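Local coordinates for protein lectin (Lotus tetragonolobus, PDB 2EIG) that probably binds L-fucosyl sugars as a seed lectin of the legume family, carrying calcium and manganese ions and assembling from four chains, at residues A[161-166]-A[172-177]; A[103-108]-A[141-146]; A[14-17]-A[21-24]. One frame throughout, in Å; residues are numbered along the deposited sequence.

Interactions 1 and 2 are buried, while interaction 3 lies at the surface. Interaction 1 (161-166 with 172-177) joins neighbouring strands of one sheet by four backbone hydrogen bonds, with side chains packed on both faces. Interactions 2 and 3 have no hydrogen bond between their segments and rest on a few side chains. In interaction 2 two loops meet near the metal ions, about 20 Å from interaction 1 between centres. Interaction 3 ties strand 14-18, at the edge of the seven-stranded sheet, to the short strand 21-23, which belongs to the same sheet as interaction 1. The centres of interactions 1 and 3 lie about 24 Å apart, on opposite sides of the chain's centre.

Interaction 1. Residues A[161-166]-A[172-177]; sequences ATIIYD and LTVVMT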
ATOM      1  N   ALA A 161     -12.770  18.177   0.831  1.00 16.44           N
ATOM      2  CA  ALA A 161     -11.737  17.208   0.450  1.00 16.07           C
ATOM      3  C   ALA A 161     -10.626  17.306   1.458  1.00 14.76           C
ATOM      4  O   ALA A 161     -10.258  18.406   1.843  1.00 15.73           O
ATOM      5  CB  ALA A 161     -11.189  17.544  -0.945  1.00 15.89           C
ATOM      6  N   THR A 162     -10.109  16.161   1.856  1.00 14.26           N
ATOM      7  CA  THR A 162      -8.869  16.019   2.588  1.00 14.46           C
ATOM      8  C   THR A 162      -7.954  15.018   1.863  1.00 15.20           C
ATOM      9  O   THR A 162      -8.351  13.910   1.473  1.00 14.89           O
ATOM     10  CB  THR A 162      -9.158  15.532   4.028  1.00 14.02           C
ATOM     11  OG1 THR A 162     -10.060  16.427   4.644  1.00 16.24           O
ATOM     12  CG2 THR A 162      -7.883  15.375   4.854  1.00 13.31           C
ATOM     13  N   ILE A 163      -6.710  15.415   1.685  1.00 14.86           N
ATOM     14  CA  ILE A 163      -5.727  14.569   1.027  1.00 14.14           C
ATOM     15  C   ILE A 163      -4.546  14.422   1.957  1.00 15.01           C
ATOM     16  O   ILE A 163      -4.016  15.405   2.508  1.00 14.38           O
ATOM     17  CB  ILE A 163      -5.304  15.187  -0.317  1.00 13.78           C
ATOM     18  CG1 ILE A 163      -6.523  15.304  -1.281  1.00 13.03           C
ATOM     19  CG2 ILE A 163      -4.134  14.395  -0.959  1.00 13.20           C
ATOM     20  CD1 ILE A 163      -6.250  16.218  -2.463  1.00 13.28           C
ATOM     21  N   ILE A 164      -4.146  13.195   2.203  1.00 15.91           N
ATOM     22  CA  ILE A 164      -3.013  13.006   3.109  1.00 16.81           C
ATOM     23  C   ILE A 164      -2.014  12.273   2.255  1.00 16.30           C
ATOM     24  O   ILE A 164      -2.385  11.326   1.593  1.00 16.09           O
ATOM     25  CB  ILE A 164      -3.343  12.160   4.370  1.00 16.77           C
ATOM     26  CG1 ILE A 164      -4.291  12.907   5.313  1.00 17.12           C
ATOM     27  CG2 ILE A 164      -2.047  11.801   5.151  1.00 15.75           C
ATOM     28  CD1 ILE A 164      -4.805  12.046   6.499  1.00 19.73           C
ATOM     29  N   TYR A 165      -0.779  12.763   2.224  1.00 15.63           N
ATOM     30  CA  TYR A 165       0.331  11.971   1.734  1.00 15.62           C
ATOM     31  C   TYR A 165       1.192  11.533   2.888  1.00 17.17           C
ATOM     32  O   TYR A 165       1.824  12.350   3.546  1.00 17.36           O
ATOM     33  CB  TYR A 165       1.169  12.752   0.709  1.00 14.81           C
ATOM     34  CG  TYR A 165       2.210  11.853   0.058  1.00 14.29           C
ATOM     35  CD1 TYR A 165       1.850  10.901  -0.898  1.00 15.39           C
ATOM     36  CD2 TYR A 165       3.536  11.915   0.455  1.00 14.31           C
ATOM     37  CE1 TYR A 165       2.800  10.050  -1.426  1.00 13.53           C
ATOM     38  CE2 TYR A 165       4.496  11.102  -0.087  1.00 14.31           C
ATOM     39  CZ  TYR A 165       4.132  10.177  -1.019  1.00 15.63           C
ATOM     40  OH  TYR A 165       5.129   9.401  -1.528  1.00 16.03           O
ATOM     41  N   ASP A 166       1.279  10.240   3.095  1.00 18.50           N
ATOM     42  CA  ASP A 166       2.171   9.721   4.114  1.00 19.23           C
ATOM     43  C   ASP A 166       3.501   9.262   3.492  1.00 20.19           C
ATOM     44  O   ASP A 166       3.532   8.243   2.845  1.00 20.73           O
ATOM     45  CB  ASP A 166       1.500   8.576   4.873  1.00 18.05           C
ATOM     46  CG  ASP A 166       2.461   7.883   5.823  1.00 19.64           C
ATOM     47  OD1 ASP A 166       3.331   8.567   6.352  1.00 20.40           O
ATOM     48  OD2 ASP A 166       2.364   6.665   6.011  1.00 22.24           O
ATOM     49  N   LEU A 172      -0.800   8.247  -0.975  1.00 18.07           N
ATOM     50  CA  LEU A 172      -1.672   9.410  -1.094  1.00 17.38           C
ATOM     51  C   LEU A 172      -3.125   8.959  -0.905  1.00 17.75           C
ATOM     52  O   LEU A 172      -3.597   8.107  -1.637  1.00 17.57           O
ATOM     53  CB  LEU A 172      -1.469  10.056  -2.467  1.00 17.58           C
ATOM     54  CG  LEU A 172      -2.268  11.334  -2.791  1.00 16.96           C
ATOM     55  CD1 LEU A 172      -1.605  12.483  -2.109  1.00 15.66           C
ATOM     56  CD2 LEU A 172      -2.320  11.577  -4.289  1.00 17.40           C
ATOM     57  N   THR A 173      -3.836   9.549   0.052  1.00 17.58           N
ATOM     58  CA  THR A 173      -5.213   9.150   0.319  1.00 17.66           C
ATOM     59  C   THR A 173      -6.107  10.364   0.300  1.00 18.08           C
ATOM     60  O   THR A 173      -5.800  11.413   0.872  1.00 16.80           O
ATOM     61  CB  THR A 173      -5.330   8.424   1.662  1.00 17.07           C
ATOM     62  OG1 THR A 173      -4.447   7.316   1.633  1.00 18.78           O
ATOM     63  CG2 THR A 173      -6.745   7.863   1.882  1.00 18.16           C
ATOM     64  N   VAL A 174      -7.244  10.200  -0.345  1.00 17.67           N
ATOM     65  CA  VAL A 174      -8.207  11.251  -0.403  1.00 17.81           C
ATOM     66  C   VAL A 174      -9.471  10.856   0.351  1.00 17.90           C
ATOM     67  O   VAL A 174      -9.960   9.743   0.199  1.00 17.30           O
ATOM     68  CB  VAL A 174      -8.579  11.579  -1.870  1.00 17.70           C
ATOM     69  CG1 VAL A 174      -9.426  12.838  -1.920  1.00 17.38           C
ATOM     70  CG2 VAL A 174      -7.292  11.644  -2.741  1.00 16.98           C
ATOM     71  N   VAL A 175      -9.994  11.787   1.127  1.00 16.32           N
ATOM     72  CA  VAL A 175     -11.388  11.723   1.517  1.00 19.13           C
ATOM     73  C   VAL A 175     -12.163  12.951   1.019  1.00 18.79           C
ATOM     74  O   VAL A 175     -11.614  14.069   1.038  1.00 17.49           O
ATOM     75  CB  VAL A 175     -11.523  11.501   3.038  1.00 18.46           C
ATOM     76  CG1 VAL A 175     -10.757  12.510   3.803  1.00 24.16           C
ATOM     77  CG2 VAL A 175     -12.936  11.606   3.446  1.00 22.78           C
ATOM     78  N   MET A 176     -13.401  12.762   0.522  1.00 19.61           N
ATOM     79  CA  MET A 176     -14.328  13.900   0.267  1.00 20.43           C
ATOM     80  C   MET A 176     -15.605  13.636   0.978  1.00 19.73           C
ATOM     81  O   MET A 176     -16.291  12.652   0.668  1.00 18.31           O
ATOM     82  CB  MET A 176     -14.830  14.022  -1.175  1.00 22.36           C
ATOM     83  CG  MET A 176     -14.057  14.758  -2.061  1.00 28.65           C
ATOM     84  SD  MET A 176     -12.663  13.667  -2.268  1.00 40.79           S
ATOM     85  CE  MET A 176     -13.366  12.065  -2.722  1.00 40.19           C
ATOM     86  N   THR A 177     -15.914  14.522   1.906  1.00 18.84           N
ATOM     87  CA  THR A 177     -17.107  14.474   2.704  1.00 18.23           C
ATOM     88  C   THR A 177     -18.085  15.354   1.921  1.00 18.42           C
ATOM     89  O   THR A 177     -17.819  16.536   1.587  1.00 17.20           O
ATOM     90  CB  THR A 177     -16.811  15.007   4.110  1.00 19.28           C
ATOM     91  OG1 THR A 177     -15.798  14.173   4.711  1.00 20.19           O
ATOM     92  CG2 THR A 177     -18.107  15.050   5.035  1.00 16.35           C
TER
HETATM   93  O   HOH W   1     -12.832  15.804   3.929  1.00 17.55           O
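Ile163 and Val174 face each other as a non-hydrogen-bonded pair of an antiparallel hairpin, and the Ile163 side chain reaches three residues of the partner strand. Its CB sits 4.0 Å from Thr173 O. The chain then divides. CG1, anti to the carbonyl carbon (chi1 -62°), runs alongside Val174 and is 3.9 Å from its CG1. CG2 instead turns toward the diagonal neighbour and presses on Leu172 CD1 at 3.4 Å, tighter than ordinary carbon packing. The tip, CD1, leads away from Val174 and meets nothing on 172-177; the side chain also rests on Val117 of strand 115-120.

Farther along the same face, Tyr165 and Leu172 meet at about a right angle: Leu172 CB lies in the ring plane, 3.8 Å from Tyr165 CD1. The phenol oxygen is held by Ile190 O and Leu192 N.

Two ladder rungs fix this register. Thr162 N reaches Val175 O at 2.7 Å, almost straight on to the carbonyl, and Val175 N returns the bond to Thr162 O. Ile164 and Thr173 exchange a similar pair, with Ile164 N 2.8 Å from Thr173 O. On the other face Val175 CG1, placed between its backbone N and carbonyl carbon (chi1 53°), is pushed to 3.4 Å from Thr162 CB. A water 2.9 Å from Thr162 OG1 makes a weak link to Thr177.

The hairpin is part of one sheet of the legume lectin sandwich, between strand 61-72 beside 161-166 and strand 183-189 beside 172-177. The face of Ala161, Ile163, Val174 and Met176 packs on strands 115-120 and 135-140 of the facing sheet; that of Thr162, Thr173 and Val175 packs against a second subunit, through its Ile63 and Ile164.

Interaction 2. Residues A[103-108]-A[141-146]; sequences GITDSS and NSIMSL
The shortest polar bond here lies inside one loop, just past Thr105, the residue that meets Ile143: Ser108 N donates to Asp106 OD2 at 2.9 Å, closing an Asx turn. The other loop has its counterpart in an ST turn, where Ser142 OG accepts from Met144 N at 3.0 Å. Each turn shapes its own segment, and no hydrogen bond spans the two.

What crosses is side-chain packing. Thr105 and Ile143 approach at a slant. Thr105 OG1, anti to its carbonyl carbon (chi1 -72°), is 3.9 Å from Ile143 N, too far to bond, and 4.1 Å from Ile143 CD1. This hydroxyl is buried with no polar partner in the model. Ile143 CD1 also comes within 4.3 Å of Ile104 CD1, so methyl meets methyl beside the hydroxyl.

The Ile143 side chain is about 6 Å from both the manganese and the calcium ion, and Gln111 of a third subunit packs on it. Ile104 packs on Val83 and Phe85 of strand 81-88, Ala116 of strand 115-120 and Asp139 of strand 135-140, seating these loops at the ends of adjacent strands of the seven-stranded sheet.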
ATOM      1  N   GLY A 103      -6.001  20.934 -17.701  1.00 13.11           N
ATOM      2  CA  GLY A 103      -4.948  21.920 -17.556  1.00 13.30           C
ATOM      3  C   GLY A 103      -3.688  21.312 -16.958  1.00 14.08           C
ATOM      4  O   GLY A 103      -2.794  22.037 -16.550  1.00 14.07           O
ATOM      5  N   ILE A 104      -3.624  19.984 -16.894  1.00 15.20           N
ATOM      6  CA  ILE A 104      -2.451  19.299 -16.282  1.00 16.33           C
ATOM      7  C   ILE A 104      -1.701  18.390 -17.264  1.00 17.13           C
ATOM      8  O   ILE A 104      -0.534  18.084 -17.077  1.00 18.88           O
ATOM      9  CB  ILE A 104      -2.807  18.507 -15.004  1.00 16.37           C
ATOM     10  CG1 ILE A 104      -3.888  17.428 -15.274  1.00 13.99           C
ATOM     11  CG2 ILE A 104      -3.197  19.500 -13.839  1.00 14.88           C
ATOM     12  CD1 ILE A 104      -4.367  16.652 -14.054  1.00 17.33           C
ATOM     13  N   THR A 105      -2.376  17.965 -18.303  1.00 18.30           N
ATOM     14  CA  THR A 105      -1.784  17.028 -19.259  1.00 19.37           C
ATOM     15  C   THR A 105      -1.702  17.717 -20.607  1.00 18.37           C
ATOM     16  O   THR A 105      -2.712  18.148 -21.127  1.00 18.36           O
ATOM     17  CB  THR A 105      -2.652  15.746 -19.355  1.00 20.26           C
ATOM     18  OG1 THR A 105      -2.487  14.985 -18.145  1.00 24.40           O
ATOM     19  CG2 THR A 105      -2.267  14.869 -20.575  1.00 20.09           C
ATOM     20  N   ASP A 106      -0.497  17.791 -21.159  1.00 17.51           N
ATOM     21  CA  ASP A 106      -0.287  18.050 -22.558  1.00 17.28           C
ATOM     22  C   ASP A 106      -0.635  16.753 -23.320  1.00 18.35           C
ATOM     23  O   ASP A 106       0.087  15.744 -23.219  1.00 18.05           O
ATOM     24  CB  ASP A 106       1.180  18.396 -22.779  1.00 15.90           C
ATOM     25  CG  ASP A 106       1.532  18.660 -24.246  1.00 18.53           C
ATOM     26  OD1 ASP A 106       2.604  19.231 -24.464  1.00 19.72           O
ATOM     27  OD2 ASP A 106       0.777  18.319 -25.171  1.00 15.50           O
ATOM     28  N   SER A 107      -1.721  16.804 -24.086  1.00 19.99           N
ATOM     29  CA  SER A 107      -2.274  15.647 -24.759  1.00 21.64           C
ATOM     30  C   SER A 107      -1.372  15.105 -25.860  1.00 22.19           C
ATOM     31  O   SER A 107      -1.543  13.950 -26.251  1.00 20.88           O
ATOM     32  CB  SER A 107      -3.677  15.934 -25.339  1.00 21.70           C
ATOM     33  OG  SER A 107      -3.597  16.766 -26.466  1.00 21.53           O
ATOM     34  N   SER A 108      -0.396  15.908 -26.300  1.00 22.87           N
ATOM     35  CA  SER A 108       0.518  15.513 -27.380  1.00 24.86           C
ATOM     36  C   SER A 108       1.887  15.099 -26.861  1.00 25.15           C
ATOM     37  O   SER A 108       2.852  15.220 -27.568  1.00 25.39           O
ATOM     38  CB  SER A 108       0.725  16.668 -28.363  1.00 24.47           C
ATOM     39  OG  SER A 108      -0.482  17.099 -28.943  1.00 27.29           O
ATOM     40  N   ASN A 141       1.039  11.323 -13.762  1.00 14.36           N
ATOM     41  CA  ASN A 141       1.644  11.464 -15.079  1.00 16.46           C
ATOM     42  C   ASN A 141       0.653  11.226 -16.214  1.00 17.49           C
ATOM     43  O   ASN A 141       0.979  11.403 -17.367  1.00 20.18           O
ATOM     44  CB  ASN A 141       2.844  10.475 -15.255  1.00 16.64           C
ATOM     45  CG  ASN A 141       3.934  10.701 -14.256  1.00 18.08           C
ATOM     46  OD1 ASN A 141       4.866   9.873 -14.101  1.00 24.35           O
ATOM     47  ND2 ASN A 141       3.853  11.823 -13.555  1.00 12.57           N
ATOM     48  N   SER A 142      -0.533  10.737 -15.905  1.00 17.68           N
ATOM     49  CA  SER A 142      -1.484  10.430 -16.957  1.00 18.03           C
ATOM     50  C   SER A 142      -2.866  10.994 -16.588  1.00 17.83           C
ATOM     51  O   SER A 142      -3.153  11.159 -15.411  1.00 17.30           O
ATOM     52  CB  SER A 142      -1.531   8.907 -17.080  1.00 17.20           C
ATOM     53  OG  SER A 142      -2.578   8.513 -17.927  1.00 15.90           O
ATOM     54  N   ILE A 143      -3.678  11.290 -17.601  1.00 19.08           N
ATOM     55  CA  ILE A 143      -5.089  11.706 -17.434  1.00 20.28           C
ATOM     56  C   ILE A 143      -5.961  10.502 -17.106  1.00 20.45           C
ATOM     57  O   ILE A 143      -7.080  10.645 -16.609  1.00 20.35           O
ATOM     58  CB  ILE A 143      -5.633  12.465 -18.711  1.00 20.79           C
ATOM     59  CG1 ILE A 143      -6.739  13.468 -18.352  1.00 18.96           C
ATOM     60  CG2 ILE A 143      -6.107  11.447 -19.836  1.00 19.67           C
ATOM     61  CD1 ILE A 143      -6.411  14.485 -17.169  1.00 17.94           C
ATOM     62  N   MET A 144      -5.457   9.297 -17.372  1.00 20.36           N
ATOM     63  CA  MET A 144      -6.187   8.124 -16.916  1.00 21.30           C
ATOM     64  C   MET A 144      -5.827   7.802 -15.505  1.00 19.64           C
ATOM     65  O   MET A 144      -4.679   7.444 -15.206  1.00 18.59           O
ATOM     66  CB  MET A 144      -5.924   6.891 -17.793  1.00 22.76           C
ATOM     67  CG  MET A 144      -6.508   7.026 -19.107  1.00 29.80           C
ATOM     68  SD  MET A 144      -5.272   6.571 -20.319  1.00 44.46           S
ATOM     69  CE  MET A 144      -4.249   8.046 -20.274  1.00 43.99           C
ATOM     70  N   SER A 145      -6.824   7.880 -14.639  1.00 18.08           N
ATOM     71  CA  SER A 145      -6.595   7.740 -13.225  1.00 18.08           C
ATOM     72  C   SER A 145      -6.059   6.354 -12.875  1.00 18.95           C
ATOM     73  O   SER A 145      -6.451   5.351 -13.483  1.00 17.94           O
ATOM     74  CB  SER A 145      -7.884   8.021 -12.486  1.00 15.78           C
ATOM     75  OG  SER A 145      -8.239   9.356 -12.776  1.00 18.68           O
ATOM     76  N   LEU A 146      -5.123   6.317 -11.932  1.00 19.11           N
ATOM     77  CA  LEU A 146      -4.594   5.043 -11.418  1.00 20.09           C
ATOM     78  C   LEU A 146      -5.653   4.340 -10.584  1.00 19.88           C
ATOM     79  O   LEU A 146      -5.723   3.106 -10.520  1.00 18.24           O
ATOM     80  CB  LEU A 146      -3.382   5.297 -10.514  1.00 21.40           C
ATOM     81  CG  LEU A 146      -2.158   5.907 -11.172  1.00 21.65           C
ATOM     82  CD1 LEU A 146      -0.980   5.810 -10.193  1.00 24.84           C
ATOM     83  CD2 LEU A 146      -1.903   5.144 -12.422  1.00 27.46           C
TER

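Interaction 3. Residues A[14-17]-A[21-24]; sequences LIFQ and KIWT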
ATOM      1  N   LEU A  14      -0.643  33.470  -3.585  1.00 19.58           N
ATOM      2  CA  LEU A  14      -0.888  32.531  -4.700  1.00 19.80           C
ATOM      3  C   LEU A  14      -0.467  33.102  -6.057  1.00 20.96           C
ATOM      4  O   LEU A  14      -0.332  34.316  -6.221  1.00 19.41           O
ATOM      5  CB  LEU A  14      -2.381  32.084  -4.767  1.00 20.96           C
ATOM      6  CG  LEU A  14      -3.052  31.432  -3.552  1.00 21.34           C
ATOM      7  CD1 LEU A  14      -4.560  31.107  -3.877  1.00 26.28           C
ATOM      8  CD2 LEU A  14      -2.335  30.153  -3.110  1.00 22.71           C
ATOM      9  N   ILE A  15      -0.278  32.198  -7.018  1.00 20.56           N
ATOM     10  CA  ILE A  15      -0.072  32.537  -8.406  1.00 21.72           C
ATOM     11  C   ILE A  15      -1.326  32.103  -9.157  1.00 21.47           C
ATOM     12  O   ILE A  15      -1.791  30.961  -9.013  1.00 19.84           O
ATOM     13  CB  ILE A  15       1.159  31.816  -9.018  1.00 20.94           C
ATOM     14  CG1 ILE A  15       2.463  32.239  -8.289  1.00 24.00           C
ATOM     15  CG2 ILE A  15       1.231  32.056 -10.539  1.00 20.44           C
ATOM     16  CD1 ILE A  15       3.648  31.267  -8.567  1.00 23.41           C
ATOM     17  N   PHE A  16      -1.897  33.036  -9.902  1.00 20.35           N
ATOM     18  CA  PHE A  16      -3.060  32.739 -10.716  1.00 20.94           C
ATOM     19  C   PHE A  16      -2.681  32.767 -12.170  1.00 20.71           C
ATOM     20  O   PHE A  16      -1.980  33.686 -12.602  1.00 20.54           O
ATOM     21  CB  PHE A  16      -4.137  33.783 -10.472  1.00 21.06           C
ATOM     22  CG  PHE A  16      -4.495  33.925  -9.071  1.00 21.87           C
ATOM     23  CD1 PHE A  16      -5.539  33.194  -8.542  1.00 23.55           C
ATOM     24  CD2 PHE A  16      -3.790  34.811  -8.246  1.00 25.63           C
ATOM     25  CE1 PHE A  16      -5.873  33.311  -7.219  1.00 23.86           C
ATOM     26  CE2 PHE A  16      -4.124  34.946  -6.915  1.00 26.58           C
ATOM     27  CZ  PHE A  16      -5.178  34.201  -6.400  1.00 24.07           C
ATOM     28  N   GLN A  17      -3.124  31.749 -12.908  1.00 20.29           N
ATOM     29  CA  GLN A  17      -2.814  31.605 -14.323  1.00 21.01           C
ATOM     30  C   GLN A  17      -4.112  31.307 -15.006  1.00 19.41           C
ATOM     31  O   GLN A  17      -5.009  30.710 -14.408  1.00 19.94           O
ATOM     32  CB  GLN A  17      -1.801  30.493 -14.597  1.00 20.91           C
ATOM     33  CG  GLN A  17      -0.605  30.530 -13.609  1.00 27.05           C
ATOM     34  CD  GLN A  17       0.526  29.643 -14.042  1.00 31.78           C
ATOM     35  OE1 GLN A  17       1.609  29.604 -13.422  1.00 36.89           O
ATOM     36  NE2 GLN A  17       0.302  28.917 -15.126  1.00 34.74           N
ATOM     37  N   LYS A  21      -9.177  33.441 -10.617  1.00 19.35           N
ATOM     38  CA  LYS A  21      -9.283  34.802 -10.019  1.00 19.87           C
ATOM     39  C   LYS A  21      -9.896  34.693  -8.653  1.00 21.41           C
ATOM     40  O   LYS A  21     -10.707  33.784  -8.411  1.00 21.67           O
ATOM     41  CB  LYS A  21     -10.169  35.734 -10.866  1.00 18.41           C
ATOM     42  CG  LYS A  21      -9.836  35.856 -12.370  1.00 19.38           C
ATOM     43  CD  LYS A  21      -8.579  36.667 -12.579  1.00 20.64           C
ATOM     44  CE  LYS A  21      -8.175  36.769 -14.026  1.00 25.31           C
ATOM     45  NZ  LYS A  21      -6.834  37.397 -13.965  1.00 30.81           N
ATOM     46  N   ILE A  22      -9.518  35.589  -7.734  1.00 24.48           N
ATOM     47  CA  ILE A  22     -10.320  35.748  -6.507  1.00 27.92           C
ATOM     48  C   ILE A  22     -11.655  36.337  -6.986  1.00 29.87           C
ATOM     49  O   ILE A  22     -11.648  37.274  -7.790  1.00 30.93           O
ATOM     50  CB  ILE A  22      -9.637  36.676  -5.434  1.00 27.70           C
ATOM     51  CG1 ILE A  22      -8.230  36.178  -5.064  1.00 29.51           C
ATOM     52  CG2 ILE A  22     -10.502  36.792  -4.164  1.00 28.74           C
ATOM     53  CD1 ILE A  22      -8.168  34.714  -4.682  1.00 32.95           C
ATOM     54  N   TRP A  23     -12.778  35.752  -6.569  1.00 31.95           N
ATOM     55  CA  TRP A  23     -14.126  36.228  -6.960  1.00 34.61           C
ATOM     56  C   TRP A  23     -14.928  36.602  -5.697  1.00 34.73           C
ATOM     57  O   TRP A  23     -14.363  36.650  -4.602  1.00 33.95           O
ATOM     58  CB  TRP A  23     -14.823  35.260  -7.971  1.00 36.18           C
ATOM     59  CG  TRP A  23     -16.286  34.774  -7.758  1.00 40.15           C
ATOM     60  CD1 TRP A  23     -16.775  34.050  -6.677  1.00 42.98           C
ATOM     61  CD2 TRP A  23     -17.391  34.860  -8.692  1.00 41.43           C
ATOM     62  NE1 TRP A  23     -18.113  33.723  -6.864  1.00 42.72           N
ATOM     63  CE2 TRP A  23     -18.521  34.211  -8.079  1.00 42.83           C
ATOM     64  CE3 TRP A  23     -17.549  35.437  -9.958  1.00 41.00           C
ATOM     65  CZ2 TRP A  23     -19.782  34.138  -8.694  1.00 40.71           C
ATOM     66  CZ3 TRP A  23     -18.817  35.365 -10.575  1.00 41.70           C
ATOM     67  CH2 TRP A  23     -19.909  34.708  -9.945  1.00 41.83           C
ATOM     68  N   THR A  24     -16.209  36.919  -5.855  1.00 35.43           N
ATOM     69  CA  THR A  24     -17.044  37.384  -4.728  1.00 35.85           C
ATOM     70  C   THR A  24     -16.865  36.593  -3.440  1.00 35.13           C
ATOM     71  O   THR A  24     -16.764  35.350  -3.462  1.00 34.69           O
ATOM     72  CB  THR A  24     -18.547  37.314  -5.053  1.00 36.30           C
ATOM     73  OG1 THR A  24     -18.749  37.403  -6.473  1.00 38.20           O
ATOM     74  CG2 THR A  24     -19.302  38.428  -4.303  1.00 36.94           C
TER
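Phe16 and Ile22 are turned at a slant to each other, and the far end of the ring does the touching. Phe16 CZ lies 3.5 Å from Ile22 CD1 and 3.9 Å from Ile22 CG1, while the neighbouring ring atom CE1 is 3.7 Å from the same CD1 methyl. The methyl approaches the ring obliquely.

Torsions on both sides bring this about. Phe16 sets off from its backbone toward 21-24, and the ring plane stands at a right angle to the plane of CA, CB and CG (chi2 -92°). Ile22 leaves its backbone running past 14-17 rather than at it. The reach comes from CG1, which is anti to the carbonyl carbon (chi1 -56°), and from a further bend at chi2 (-51°) that swings CD1 round to the ring. The other branch, CG2, leads away from the phenyl.

These two residues sit where the chain passes between the layers of the legume lectin sandwich. Strand 14-18 is an edge strand of the seven-stranded sheet within this chain and bonds to strand 39-50, whereas 21-23 pairs with strand 27-29 of the other sheet. The short link between the two strands makes the crossing, so Phe16 and Ile22 touch from sheet to sheet rather than as neighbours in one.

Near the base of the ring, Lys21 N is 4.2 Å from Phe16 CD1, a backbone approach and not a bond. The Lys21 side chain itself starts out away from 14-17. Back on 14-17, Leu14 shares a side of the strand with Phe16, and Leu14 CD1 stands 4.0 Å from Phe16 CZ. Leu28 of strand 27-29 also packs on the phenyl, and Phe8 packs on Ile22.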